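Local coordinates for CdiI immunity protein (Yersinia kristensenii ATCC 33638, PDB 5E3E), which probably protects its own cell by binding and neutralising the cognate CdiA-CT toxin, a bacterial member of the RNase A superfamily, at residues Tyr77-Glu82 with Glu87-His92. Sequence-based numbering, arbitrary orientation.
Sequences YYYPNE and EEWLKH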
loop_
_atom_site.group_PDB
_atom_site.type_symbol
_atom_site.label_atom_id
_atom_site.label_comp_id
_atom_site.label_asym_id
_atom_site.label_seq_id
_atom_site.Cartn_x
_atom_site.Cartn_y
_atom_site.Cartn_z
ATOM N N TYR A 77 -7.187 -1.642 -1.561
ATOM C CA TYR A 77 -8.409 -1.544 -2.345
ATOM C C TYR A 77 -9.227 -2.821 -2.266
ATOM O O TYR A 77 -8.705 -3.924 -2.540
ATOM C CB TYR A 77 -8.054 -1.220 -3.793
ATOM C CG TYR A 77 -9.182 -1.390 -4.778
ATOM C CD1 TYR A 77 -10.449 -0.836 -4.523
ATOM C CD2 TYR A 77 -8.992 -2.085 -5.973
ATOM C CE1 TYR A 77 -11.490 -0.976 -5.440
ATOM C CE2 TYR A 77 -10.027 -2.234 -6.877
ATOM C CZ TYR A 77 -11.255 -1.680 -6.618
ATOM O OH TYR A 77 -12.273 -1.828 -7.571
ATOM N N TYR A 78 -10.474 -2.694 -1.775
ATOM C CA TYR A 78 -11.354 -3.855 -1.614
ATOM C C TYR A 78 -12.043 -4.156 -2.964
ATOM O O TYR A 78 -13.246 -3.887 -3.181
ATOM C CB TYR A 78 -12.364 -3.619 -0.499
ATOM C CG TYR A 78 -13.097 -4.865 -0.141
ATOM C CD1 TYR A 78 -12.428 -5.890 0.484
ATOM C CD2 TYR A 78 -14.442 -5.051 -0.499
ATOM C CE1 TYR A 78 -13.077 -7.066 0.811
ATOM C CE2 TYR A 78 -15.097 -6.249 -0.212
ATOM C CZ TYR A 78 -14.400 -7.232 0.483
ATOM O OH TYR A 78 -14.972 -8.433 0.810
ATOM N N TYR A 79 -11.251 -4.700 -3.880
ATOM C CA TYR A 79 -11.711 -5.046 -5.233
ATOM C C TYR A 79 -12.925 -5.994 -5.285
ATOM O O TYR A 79 -13.693 -5.917 -6.248
ATOM C CB TYR A 79 -10.540 -5.580 -6.092
ATOM C CG TYR A 79 -9.989 -6.875 -5.571
ATOM C CD1 TYR A 79 -10.575 -8.104 -5.893
ATOM C CD2 TYR A 79 -8.904 -6.862 -4.717
ATOM C CE1 TYR A 79 -10.095 -9.305 -5.328
ATOM C CE2 TYR A 79 -8.420 -8.038 -4.146
ATOM C CZ TYR A 79 -9.010 -9.260 -4.476
ATOM O OH TYR A 79 -8.513 -10.456 -3.939
ATOM N N PRO A 80 -13.170 -6.835 -4.232
ATOM C CA PRO A 80 -14.370 -7.694 -4.380
ATOM C C PRO A 80 -15.692 -6.904 -4.506
ATOM O O PRO A 80 -16.695 -7.451 -4.973
ATOM C CB PRO A 80 -14.326 -8.572 -3.121
ATOM C CG PRO A 80 -12.891 -8.664 -2.820
ATOM C CD PRO A 80 -12.400 -7.267 -3.052
ATOM N N ASN A 81 -15.708 -5.622 -4.175
ATOM C CA ASN A 81 -16.961 -4.880 -4.348
ATOM C C ASN A 81 -17.222 -4.516 -5.785
ATOM O O ASN A 81 -18.368 -4.213 -6.130
ATOM C CB ASN A 81 -17.073 -3.721 -3.353
ATOM C CG ASN A 81 -17.624 -4.193 -1.988
ATOM O OD1 ASN A 81 -18.254 -5.268 -1.872
ATOM N ND2 ASN A 81 -17.400 -3.405 -0.961
ATOM N N GLU A 82 -16.195 -4.580 -6.631
ATOM C CA GLU A 82 -16.337 -4.356 -8.068
ATOM C C GLU A 82 -16.128 -5.601 -8.916
ATOM O O GLU A 82 -16.377 -5.539 -10.111
ATOM C CB GLU A 82 -15.364 -3.289 -8.540
ATOM C CG GLU A 82 -15.878 -1.874 -8.307
ATOM C CD GLU A 82 -15.866 -1.482 -6.869
ATOM O OE1 GLU A 82 -16.941 -1.437 -6.248
ATOM O OE2 GLU A 82 -14.779 -1.233 -6.344
ATOM N N GLU A 87 -9.334 -13.759 -9.549
ATOM C CA GLU A 87 -8.893 -14.019 -10.936
ATOM C C GLU A 87 -9.350 -12.931 -11.877
ATOM O O GLU A 87 -8.597 -12.462 -12.712
ATOM C CB GLU A 87 -9.461 -15.352 -11.435
ATOM C CG GLU A 87 -9.116 -15.701 -12.877
ATOM C CD GLU A 87 -9.742 -16.997 -13.353
ATOM O OE1 GLU A 87 -9.673 -17.258 -14.573
ATOM O OE2 GLU A 87 -10.265 -17.773 -12.527
ATOM N N GLU A 88 -10.613 -12.564 -11.806
ATOM C CA GLU A 88 -11.118 -11.568 -12.761
ATOM C C GLU A 88 -10.435 -10.194 -12.552
ATOM O O GLU A 88 -10.138 -9.490 -13.507
ATOM C CB GLU A 88 -12.632 -11.473 -12.733
ATOM C CG GLU A 88 -13.348 -12.732 -13.223
ATOM C CD GLU A 88 -12.856 -13.274 -14.556
ATOM O OE1 GLU A 88 -12.618 -12.473 -15.478
ATOM O OE2 GLU A 88 -12.694 -14.522 -14.707
ATOM N N TRP A 89 -10.188 -9.804 -11.316
ATOM C CA TRP A 89 -9.540 -8.521 -11.073
ATOM C C TRP A 89 -8.111 -8.584 -11.602
ATOM O O TRP A 89 -7.657 -7.643 -12.244
ATOM C CB TRP A 89 -9.529 -8.118 -9.601
ATOM C CG TRP A 89 -9.005 -6.737 -9.438
ATOM C CD1 TRP A 89 -9.406 -5.635 -10.153
ATOM C CD2 TRP A 89 -7.943 -6.294 -8.592
ATOM N NE1 TRP A 89 -8.679 -4.534 -9.785
ATOM C CE2 TRP A 89 -7.782 -4.911 -8.816
ATOM C CE3 TRP A 89 -7.160 -6.916 -7.615
ATOM C CZ2 TRP A 89 -6.854 -4.152 -8.126
ATOM C CZ3 TRP A 89 -6.235 -6.163 -6.950
ATOM C CH2 TRP A 89 -6.092 -4.805 -7.188
ATOM N N LEU A 90 -7.386 -9.686 -11.343
ATOM C CA LEU A 90 -6.009 -9.766 -11.856
ATOM C C LEU A 90 -5.979 -9.715 -13.400
ATOM O O LEU A 90 -5.056 -9.129 -13.968
ATOM C CB LEU A 90 -5.289 -11.022 -11.377
ATOM C CG LEU A 90 -4.936 -11.107 -9.890
ATOM C CD1 LEU A 90 -4.241 -12.416 -9.561
ATOM C CD2 LEU A 90 -4.083 -9.973 -9.441
ATOM N N LYS A 91 -6.911 -10.392 -14.059
ATOM C CA LYS A 91 -6.980 -10.371 -15.526
ATOM C C LYS A 91 -7.238 -8.946 -16.019
ATOM O O LYS A 91 -6.638 -8.497 -17.049
ATOM C CB LYS A 91 -8.069 -11.313 -16.043
ATOM C CG LYS A 91 -7.696 -12.790 -15.912
ATOM C CD LYS A 91 -8.760 -13.662 -16.573
ATOM C CE LYS A 91 -8.319 -15.123 -16.616
ATOM N NZ LYS A 91 -9.274 -16.048 -17.310
ATOM N N HIS A 92 -8.081 -8.233 -15.271
ATOM C CA HIS A 92 -8.327 -6.800 -15.556
ATOM C C HIS A 92 -7.053 -5.924 -15.409
ATOM O O HIS A 92 -6.769 -5.064 -16.281
ATOM C CB HIS A 92 -9.446 -6.283 -14.651
ATOM C CG HIS A 92 -9.651 -4.811 -14.736
ATOM N ND1 HIS A 92 -10.266 -4.200 -15.807
ATOM C CD2 HIS A 92 -9.301 -3.826 -13.889
ATOM C CE1 HIS A 92 -10.311 -2.894 -15.601
ATOM N NE2 HIS A 92 -9.769 -2.645 -14.423
#
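Tyr79 and Tyr77 both meet the indole of Trp89 and form an aromatic cluster with it. The Tyr79 ring lies almost parallel to the six-membered ring of Trp89, with planes at 8°. The two rings are slid apart and barely overlap; Tyr79 CD2 comes within 3.4 Å of Trp89 CE3. Tyr79 CB sits over the indole face, 3.8 Å from the centroid of the five-membered ring of Trp89, a CH-pi contact. Tyr77 approaches differently. Its edge points at the indole in an offset edge-to-face pair, planes at 70°, with Tyr77 CD2 3.7 Å from Trp89 CZ2.

Trp89 CG is anti to its backbone N (chi1 -173°), which carries the indole from helix 86-96 to the preceding loop. Pro80 CD packs on the face of the Tyr79 ring opposite Trp89. Tyr77 OH donates to Glu82 OE2 (2.9 Å), which accepts with its anti lone pair. Tyr79 OH is hydrogen-bonded to Ser86 OG, and the Tyr79 side chain also packs on Leu69 and Leu70 of helix 62-72. Phe18 meets Trp89 edge-to-face. Next to the cluster, Tyr78 makes backbone hydrogen bonds to the toxin chain.

Aromatic packing thus joins loop to helix here, while the two hydroxyl bonds would help fix how the tyrosine rings lie.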